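Local coordinates for dihydropteroate synthase (PDB 7L6P), which probably catalyses the condensation of para-aminobenzoate with 6-hydroxymethyl-7,8-dihydropterin diphosphate to give 7,8-dihydropteroate, a precursor of folate, at residues 131-135 against 136-140. Sequence-based numbering, arbitrary orientation.
Sequences YGLRQ and EGALD
Leu133 and Leu139 meet methyl to methyl, CD1 of Leu133 lying 3.6 Å from CD1 of Leu139, and the two side chains cross at about a right angle. The same methyl of Leu139 also reaches CB of Leu133, at 3.8 Å; with CG turned away from the backbone N (chi1 -162°) and chi2 at 56°, CD1 is brought to Leu133. Beside this pair, CB of Ala138 faces the backbone, 3.1 Å from O of Gln135. That carbonyl also receives the backbone bond from Ala138 N, at 2.8 Å, which closes the chain reversal from Gln135 to Ala138 just before the helix. Gly137, at the N-cap with positive phi, takes the chain into helix 138-145; at its backbone angles a CB would be jammed against the carbonyl O of Glu136, which calls for glycine.

One layer out, a type I' turn from Tyr131 to Arg134 sets Leu133 in place. The turn is gripped twice at Tyr131 O, by Arg134 N and, from the opposite face of the carbonyl plane, by Arg134 NE at 3.0 Å. CB of Arg134 sits over the centre of the Tyr131 ring, while CE1 of Tyr131 lies against a face of the guanidinium, whose NH2 bonds to Met154 O. Asp129, at the end of strand 126-129, accepts from the backbone N of both Tyr131 and Leu133, and Val149 and Leu151 of the next barrel strand pack on Leu133.

In this loop, joining the fourth strand of the TIM barrel to the helix that follows, polar bonds fix the backbone, and the leucine contact adds an apolar seam between loop and first helical turn.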
ATOM      1  N   TYR A 131       1.148  15.301  23.575  1.00 54.20           N
ATOM      2  CA  TYR A 131       1.366  15.100  25.008  1.00 56.75           C
ATOM      3  C   TYR A 131       0.148  14.550  25.738  1.00 57.14           C
ATOM      4  O   TYR A 131       0.209  14.369  26.964  1.00 56.24           O
ATOM      5  CB  TYR A 131       1.803  16.409  25.684  1.00 55.20           C
ATOM      6  CG  TYR A 131       2.680  16.214  26.912  1.00 56.44           C
ATOM      7  CD1 TYR A 131       3.350  15.014  27.129  1.00 56.49           C
ATOM      8  CD2 TYR A 131       2.822  17.225  27.864  1.00 57.60           C
ATOM      9  CE1 TYR A 131       4.160  14.830  28.254  1.00 59.57           C
ATOM     10  CE2 TYR A 131       3.621  17.045  29.004  1.00 61.36           C
ATOM     11  CZ  TYR A 131       4.292  15.844  29.187  1.00 60.99           C
ATOM     12  OH  TYR A 131       5.093  15.647  30.297  1.00 59.36           O
ATOM     13  N   GLY A 132      -0.969  14.359  25.046  1.00 55.30           N
ATOM     14  CA  GLY A 132      -2.155  13.795  25.679  1.00 50.88           C
ATOM     15  C   GLY A 132      -2.775  14.686  26.728  1.00 53.04           C
ATOM     16  O   GLY A 132      -3.206  14.185  27.776  1.00 50.09           O
ATOM     17  N   LEU A 133      -2.828  15.995  26.477  1.00 51.15           N
ATOM     18  CA  LEU A 133      -3.350  16.974  27.429  1.00 56.31           C
ATOM     19  C   LEU A 133      -2.617  16.929  28.771  1.00 58.20           C
ATOM     20  O   LEU A 133      -3.189  17.300  29.791  1.00 57.61           O
ATOM     21  CB  LEU A 133      -4.867  16.803  27.644  1.00 54.36           C
ATOM     22  CG  LEU A 133      -5.771  16.910  26.405  1.00 56.42           C
ATOM     23  CD1 LEU A 133      -7.240  16.700  26.737  1.00 60.90           C
ATOM     24  CD2 LEU A 133      -5.583  18.249  25.695  1.00 60.00           C
ATOM     25  N   ARG A 134      -1.378  16.432  28.815  1.00 54.61           N
ATOM     26  CA  ARG A 134      -0.643  16.393  30.070  1.00 56.40           C
ATOM     27  C   ARG A 134       0.105  17.679  30.373  1.00 54.79           C
ATOM     28  O   ARG A 134       0.626  17.815  31.473  1.00 54.90           O
ATOM     29  CB  ARG A 134       0.357  15.235  30.082  1.00 58.45           C
ATOM     30  CG  ARG A 134      -0.240  13.896  30.460  1.00 51.64           C
ATOM     31  CD  ARG A 134       0.841  12.842  30.456  1.00 53.12           C
ATOM     32  NE  ARG A 134       1.417  12.634  29.124  1.00 53.70           N
ATOM     33  CZ  ARG A 134       2.454  11.842  28.885  1.00 51.24           C
ATOM     34  NH1 ARG A 134       3.074  11.210  29.864  1.00 53.57           N
ATOM     35  NH2 ARG A 134       2.886  11.688  27.634  1.00 54.68           N
ATOM     36  N   GLN A 135       0.207  18.605  29.435  1.00 59.04           N
ATOM     37  CA  GLN A 135       0.869  19.862  29.743  1.00 58.60           C
ATOM     38  C   GLN A 135       0.020  20.632  30.738  1.00 63.12           C
ATOM     39  O   GLN A 135      -1.206  20.558  30.711  1.00 65.89           O
ATOM     40  CB  GLN A 135       1.093  20.679  28.468  1.00 60.28           C
ATOM     41  CG  GLN A 135       2.027  21.873  28.612  1.00 63.76           C
ATOM     42  CD  GLN A 135       3.417  21.470  29.043  1.00 62.80           C
ATOM     43  OE1 GLN A 135       4.039  20.607  28.434  1.00 69.21           O
ATOM     44  NE2 GLN A 135       3.900  22.074  30.117  1.00 69.79           N
ATOM     45  N   GLU A 136       0.679  21.379  31.624  1.00 65.98           N
ATOM     46  CA  GLU A 136      -0.021  22.081  32.696  1.00 63.32           C
ATOM     47  C   GLU A 136      -1.093  22.994  32.111  1.00 63.89           C
ATOM     48  O   GLU A 136      -0.796  23.825  31.249  1.00 66.94           O
ATOM     49  CB  GLU A 136       0.994  22.885  33.516  1.00 62.04           C
ATOM     50  CG  GLU A 136       0.435  23.572  34.728  1.00 69.95           C
ATOM     51  CD  GLU A 136      -0.026  22.582  35.785  1.00 76.11           C
ATOM     52  OE1 GLU A 136       0.622  21.514  35.927  1.00 74.82           O
ATOM     53  OE2 GLU A 136      -1.047  22.867  36.457  1.00 77.35           O
ATOM     54  N   GLY A 137      -2.349  22.815  32.540  1.00 66.06           N
ATOM     55  CA  GLY A 137      -3.464  23.599  32.024  1.00 64.28           C
ATOM     56  C   GLY A 137      -4.088  23.104  30.727  1.00 64.83           C
ATOM     57  O   GLY A 137      -5.101  23.663  30.288  1.00 66.75           O
ATOM     58  N   ALA A 138      -3.494  22.120  30.064  1.00 64.43           N
ATOM     59  CA  ALA A 138      -3.995  21.685  28.765  1.00 64.01           C
ATOM     60  C   ALA A 138      -5.368  21.030  28.877  1.00 67.20           C
ATOM     61  O   ALA A 138      -6.250  21.250  28.034  1.00 63.48           O
ATOM     62  CB  ALA A 138      -3.000  20.711  28.141  1.00 61.52           C
ATOM     63  N   LEU A 139      -5.544  20.194  29.898  1.00 64.67           N
ATOM     64  CA  LEU A 139      -6.781  19.451  30.061  1.00 62.56           C
ATOM     65  C   LEU A 139      -7.983  20.386  30.132  1.00 65.27           C
ATOM     66  O   LEU A 139      -8.955  20.226  29.384  1.00 66.28           O
ATOM     67  CB  LEU A 139      -6.665  18.593  31.312  1.00 62.62           C
ATOM     68  CG  LEU A 139      -7.602  17.425  31.519  1.00 62.77           C
ATOM     69  CD1 LEU A 139      -7.503  16.488  30.338  1.00 56.32           C
ATOM     70  CD2 LEU A 139      -7.221  16.731  32.827  1.00 62.70           C
ATOM     71  N   ASP A 140      -7.932  21.376  31.024  1.00 66.53           N
ATOM     72  CA  ASP A 140      -9.062  22.288  31.176  1.00 68.81           C
ATOM     73  C   ASP A 140      -9.212  23.200  29.971  1.00 68.14           C
ATOM     74  O   ASP A 140     -10.339  23.541  29.586  1.00 69.73           O
ATOM     75  CB  ASP A 140      -8.914  23.131  32.441  1.00 71.16           C
ATOM     76  CG  ASP A 140      -9.130  22.335  33.704  1.00 76.18           C
ATOM     77  OD1 ASP A 140      -9.849  21.312  33.633  1.00 73.11           O
ATOM     78  OD2 ASP A 140      -8.619  22.759  34.776  1.00 81.95           O
TER